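PDB 6NOB: beta-fructofuranosidase from Bifidobacterium adolescentis, which probably hydrolyses terminal non-reducing beta-D-fructofuranoside residues, as in sucrose, in the manner of glycoside hydrolase family 32 enzymes. Local coordinates for residues A[5-10]-A[93-98]; A[18-23]-A[76-81]. All blocks are in the same frame, centred on the assembly; numbering follows the deposited sequence.

Contact 1 (A[5-10]-A[93-98])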
# COMPACT_ATOMS: atom_id res chain seq x y z
N TYR A 5 -32.46 0.98 -13.37
CA TYR A 5 -32.18 0.99 -11.94
C TYR A 5 -32.29 2.41 -11.41
O TYR A 5 -31.84 3.36 -12.06
CB TYR A 5 -30.79 0.42 -11.66
CG TYR A 5 -30.56 0.02 -10.22
CD1 TYR A 5 -31.28 -1.03 -9.65
CD2 TYR A 5 -29.61 0.66 -9.44
CE1 TYR A 5 -31.07 -1.41 -8.34
CE2 TYR A 5 -29.39 0.29 -8.12
CZ TYR A 5 -30.13 -0.74 -7.58
OH TYR A 5 -29.92 -1.12 -6.27
N SER A 6 -32.89 2.56 -10.23
CA SER A 6 -33.21 3.88 -9.70
C SER A 6 -32.94 3.94 -8.20
O SER A 6 -33.22 2.98 -7.47
CB SER A 6 -34.68 4.23 -9.98
OG SER A 6 -34.85 5.62 -10.13
N ILE A 7 -32.40 5.07 -7.75
CA ILE A 7 -32.18 5.34 -6.33
C ILE A 7 -32.56 6.78 -6.02
O ILE A 7 -32.70 7.62 -6.91
CB ILE A 7 -30.71 5.08 -5.89
CG1 ILE A 7 -29.77 6.06 -6.59
CG2 ILE A 7 -30.31 3.64 -6.15
CD1 ILE A 7 -28.38 6.10 -5.98
N SER A 8 -32.71 7.06 -4.72
CA SER A 8 -33.00 8.40 -4.23
C SER A 8 -31.85 8.88 -3.36
O SER A 8 -31.32 8.11 -2.54
CB SER A 8 -34.31 8.43 -3.43
OG SER A 8 -34.93 9.70 -3.52
N VAL A 9 -31.46 10.14 -3.52
CA VAL A 9 -30.26 10.69 -2.91
C VAL A 9 -30.56 12.07 -2.35
O VAL A 9 -31.11 12.93 -3.05
CB VAL A 9 -29.09 10.77 -3.91
CG1 VAL A 9 -27.95 11.62 -3.36
CG2 VAL A 9 -28.59 9.38 -4.28
N GLU A 10 -30.20 12.30 -1.09
CA GLU A 10 -30.29 13.61 -0.46
C GLU A 10 -28.93 14.29 -0.57
O GLU A 10 -27.93 13.77 -0.07
CB GLU A 10 -30.72 13.50 1.00
CG GLU A 10 -32.03 12.77 1.20
CD GLU A 10 -32.42 12.66 2.66
OE1 GLU A 10 -32.82 13.69 3.24
OE2 GLU A 10 -32.31 11.55 3.22
N VAL A 93 -22.13 7.06 -2.31
CA VAL A 93 -23.45 6.81 -2.89
C VAL A 93 -23.45 5.40 -3.46
O VAL A 93 -22.59 5.05 -4.27
CB VAL A 93 -23.80 7.85 -3.97
CG1 VAL A 93 -25.08 7.45 -4.69
CG2 VAL A 93 -23.95 9.23 -3.35
N ASN A 94 -24.42 4.59 -3.03
CA ASN A 94 -24.51 3.19 -3.43
C ASN A 94 -25.57 3.05 -4.52
O ASN A 94 -26.77 3.07 -4.24
CB ASN A 94 -24.85 2.31 -2.22
CG ASN A 94 -25.20 0.89 -2.62
OD1 ASN A 94 -24.72 0.36 -3.63
ND2 ASN A 94 -26.06 0.25 -1.82
N MET A 95 -25.11 2.92 -5.76
CA MET A 95 -25.99 2.60 -6.88
C MET A 95 -25.63 1.26 -7.51
O MET A 95 -25.98 0.99 -8.66
CB MET A 95 -25.95 3.71 -7.93
CG MET A 95 -27.25 3.86 -8.70
SD MET A 95 -27.29 5.32 -9.75
CE MET A 95 -28.86 5.07 -10.58
N ASN A 96 -24.92 0.41 -6.76
CA ASN A 96 -24.54 -0.91 -7.25
C ASN A 96 -25.64 -1.90 -6.93
O ASN A 96 -25.91 -2.16 -5.75
CB ASN A 96 -23.23 -1.35 -6.61
CG ASN A 96 -22.57 -2.49 -7.36
OD1 ASN A 96 -23.23 -3.28 -8.03
ND2 ASN A 96 -21.24 -2.59 -7.24
N PRO A 97 -26.31 -2.48 -7.93
CA PRO A 97 -27.38 -3.45 -7.65
C PRO A 97 -26.91 -4.67 -6.88
O PRO A 97 -27.75 -5.38 -6.30
CB PRO A 97 -27.90 -3.82 -9.04
CG PRO A 97 -27.46 -2.69 -9.94
CD PRO A 97 -26.16 -2.22 -9.37
N SER A 98 -25.61 -4.96 -6.87
CA SER A 98 -25.08 -6.10 -6.12
C SER A 98 -24.87 -5.79 -4.65
O SER A 98 -24.86 -6.72 -3.83
CB SER A 98 -23.77 -6.57 -6.74
OG SER A 98 -23.94 -6.97 -8.09
O HOH W 1 -28.21 -1.70 -3.71
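Pro97 brings its CG over the centre of one face of the Tyr5 ring, 3.8 Å from the ring centroid and only 4° off the normal, a CH-pi contact. Tyr5 reaches it because its CG lies anti to the backbone N (chi1 -163°), which carries the phenol toward the loop 93-98. The carbonyl of Met95 also meets this ring, its O 3.5 Å from Tyr5 CE2, and Met95 CG packs near Tyr5 CD2. Ile7 and Val9 form the apolar group. Ile7 CD1 lies 3.7 Å from Met95 CG and 3.8 Å from Val93 CG1. Val93 CG1 is shared: Val9 CG2 also packs on it, at 4.0 Å.

No direct hydrogen bond joins the two segments; a water does so instead, lying 3.1 Å from Tyr5 OH and donating to Asn96 O. Within the loop, Asn94 OD1 accepts from Asn96 N and Asn96 OD1 from Ser98 N, two successive Asx turns; Asn94 ND2 is held by Pro103 O.

Tyr5, Ile7 and Val9 thus face the loop, the alternation expected of a strand. Strand 5-10 edges one four-stranded antiparallel sheet, and 93-98 continues from strand 91-92, the edge of another; Met95 touches both Val67 and Val74, consistent with a small beta-sandwich.

Contact 2 (A[18-23]-A[76-81])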
# COMPACT_ATOMS: atom_id res chain seq x y z
N ASP A 18 -20.90 11.89 -8.42
CA ASP A 18 -19.93 11.15 -9.21
C ASP A 18 -20.34 9.68 -9.30
O ASP A 18 -20.61 9.05 -8.27
CB ASP A 18 -18.53 11.27 -8.61
CG ASP A 18 -17.92 12.64 -8.82
OD1 ASP A 18 -18.31 13.58 -8.09
OD2 ASP A 18 -17.06 12.78 -9.71
N LEU A 19 -20.40 9.16 -10.52
CA LEU A 19 -20.80 7.77 -10.75
C LEU A 19 -19.79 7.11 -11.69
O LEU A 19 -19.48 7.66 -12.75
CB LEU A 19 -22.21 7.69 -11.35
CG LEU A 19 -23.33 8.40 -10.59
CD1 LEU A 19 -24.63 8.29 -11.35
CD2 LEU A 19 -23.47 7.84 -9.18
N PHE A 20 -19.30 5.95 -11.29
CA PHE A 20 -18.39 5.15 -12.12
C PHE A 20 -19.22 4.00 -12.70
O PHE A 20 -19.51 3.02 -12.00
CB PHE A 20 -17.20 4.66 -11.30
CG PHE A 20 -16.30 5.77 -10.84
CD1 PHE A 20 -16.63 6.53 -9.73
CD2 PHE A 20 -15.13 6.06 -11.52
CE1 PHE A 20 -15.81 7.55 -9.30
CE2 PHE A 20 -14.30 7.09 -11.10
CZ PHE A 20 -14.64 7.84 -9.99
N ALA A 21 -19.59 4.12 -13.96
CA ALA A 21 -20.57 3.25 -14.59
C ALA A 21 -19.92 2.35 -15.63
O ALA A 21 -18.96 2.73 -16.31
CB ALA A 21 -21.68 4.07 -15.25
N GLU A 22 -20.47 1.14 -15.75
CA GLU A 22 -20.03 0.15 -16.73
C GLU A 22 -21.16 -0.10 -17.71
O GLU A 22 -22.31 -0.31 -17.29
CB GLU A 22 -19.62 -1.15 -16.04
CG GLU A 22 -18.88 -2.14 -16.92
CD GLU A 22 -18.29 -3.29 -16.13
OE1 GLU A 22 -18.27 -3.21 -14.88
OE2 GLU A 22 -17.84 -4.28 -16.75
N ARG A 23 -20.85 -0.06 -19.00
CA ARG A 23 -21.86 -0.36 -20.01
C ARG A 23 -22.31 -1.81 -19.88
O ARG A 23 -21.49 -2.73 -19.84
CB ARG A 23 -21.30 -0.10 -21.41
CG ARG A 23 -22.32 -0.32 -22.52
CD ARG A 23 -21.71 -0.10 -23.89
NE ARG A 23 -21.24 1.27 -24.09
CZ ARG A 23 -22.02 2.28 -24.47
NH1 ARG A 23 -23.31 2.08 -24.69
NH2 ARG A 23 -21.50 3.49 -24.63
N PHE A 76 -19.55 2.33 -8.25
CA PHE A 76 -18.88 3.20 -7.29
C PHE A 76 -19.42 4.61 -7.49
O PHE A 76 -19.59 5.06 -8.63
CB PHE A 76 -17.36 3.17 -7.50
CG PHE A 76 -16.56 3.58 -6.29
CD1 PHE A 76 -16.31 2.67 -5.27
CD2 PHE A 76 -16.02 4.85 -6.20
CE1 PHE A 76 -15.56 3.04 -4.17
CE2 PHE A 76 -15.27 5.23 -5.10
CZ PHE A 76 -15.04 4.32 -4.08
N GLY A 77 -19.69 5.30 -6.39
CA GLY A 77 -20.24 6.64 -6.48
C GLY A 77 -20.07 7.41 -5.19
O GLY A 77 -19.85 6.83 -4.12
N TYR A 78 -20.18 8.73 -5.29
CA TYR A 78 -20.10 9.58 -4.12
C TYR A 78 -20.59 10.98 -4.47
O TYR A 78 -20.54 11.40 -5.63
CB TYR A 78 -18.67 9.65 -3.56
CG TYR A 78 -17.60 9.95 -4.58
CD1 TYR A 78 -17.34 11.26 -4.97
CD2 TYR A 78 -16.82 8.94 -5.12
CE1 TYR A 78 -16.36 11.55 -5.90
CE2 TYR A 78 -15.83 9.21 -6.05
CZ TYR A 78 -15.61 10.52 -6.44
OH TYR A 78 -14.62 10.81 -7.36
N LEU A 79 -21.06 11.69 -3.44
CA LEU A 79 -21.31 13.13 -3.52
C LEU A 79 -20.03 13.88 -3.21
O LEU A 79 -19.22 13.45 -2.38
CB LEU A 79 -22.40 13.55 -2.54
CG LEU A 79 -23.85 13.16 -2.85
CD1 LEU A 79 -24.73 13.40 -1.64
CD2 LEU A 79 -24.37 13.93 -4.06
N SER A 80 -19.83 15.02 -3.88
CA SER A 80 -18.60 15.77 -3.73
C SER A 80 -18.88 17.25 -3.98
O SER A 80 -20.02 17.66 -4.21
CB SER A 80 -17.51 15.23 -4.67
OG SER A 80 -16.34 16.01 -4.61
N GLU A 81 -17.81 18.05 -3.91
CA GLU A 81 -17.85 19.49 -4.19
C GLU A 81 -18.72 20.24 -3.19
O GLU A 81 -19.45 21.17 -3.55
CB GLU A 81 -18.29 19.77 -5.62
CG GLU A 81 -17.27 19.34 -6.67
CD GLU A 81 -15.88 19.87 -6.38
OE1 GLU A 81 -14.91 19.08 -6.48
OE2 GLU A 81 -15.75 21.07 -6.07
O HOH W 2 -14.58 13.28 -8.80
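Asp18 and Tyr78 face each other across neighbouring strands, the aspartate lying over one face of the phenol ring. Its CB stands 3.8 Å from the ring centroid, displaced toward the rim, and the carboxylate is turned only 19° from the ring plane, so the two flat groups are nearly parallel. The Tyr78 ring is swung across to Asp18 on the adjacent strand because its CG falls between the backbone N and the carbonyl carbon (chi1 50°). A water donates to Asp18 OD2 at 2.7 Å and also bonds Tyr78 OH. The same two polar ends are held from outside, OD2 by His54 NE2 and the hydroxyl by the backbone N of Val176.

Phe20 comes next on this face of the sheet. Its CE1 approaches Tyr78 CE2 to 3.6 Å, while Phe76 runs beside it, pointing the same way, and turns an edge toward the Phe20 face in an offset edge-to-face pair with planes at 70°. Beyond the pair, Phe20 stacks on His54 and Phe76 meets Tyr92 edge-to-face.

Beneath the side chains, Asp18 and Tyr78 form a hydrogen-bonded pair, Asp18 N to Tyr78 O at 2.9 Å and Tyr78 N to Asp18 O at 3.0 Å, and Phe20 N donates to Phe76 O at 2.8 Å. Gly77 has no side chain, and its CA comes within 4.5 Å of Leu19 CA in a non-hydrogen-bonded pair, close enough for a CA-H...O contact from Gly77 CA to Asp18 O at 3.0 Å. Together these form an antiparallel beta ladder between the two central strands of a four-stranded sheet, with an aromatic and polar cluster on one face and Leu19 on the other.

How the contacts relate
From the N terminus the chain lays down strand 5-10 and then strand 16-23. Strand 72-80 returns alongside the latter, closing the 52-residue loop of contact 2; the chain then continues through the short strand 91-92 to residues 93-98, which come back to the first strand and close the longer loop of contact 1. Contact 2 therefore nests within contact 1. Their centres are 10 Å apart and they touch: Val93 N probably hydrogen-bonds Gly77 O at 2.9 Å, and Glu10 O packs against Leu79 CD1. Contact 2 ties strands within one four-stranded antiparallel sheet, whereas contact 1 joins the edge strand of the other sheet to the loop that leaves the sheet of contact 2.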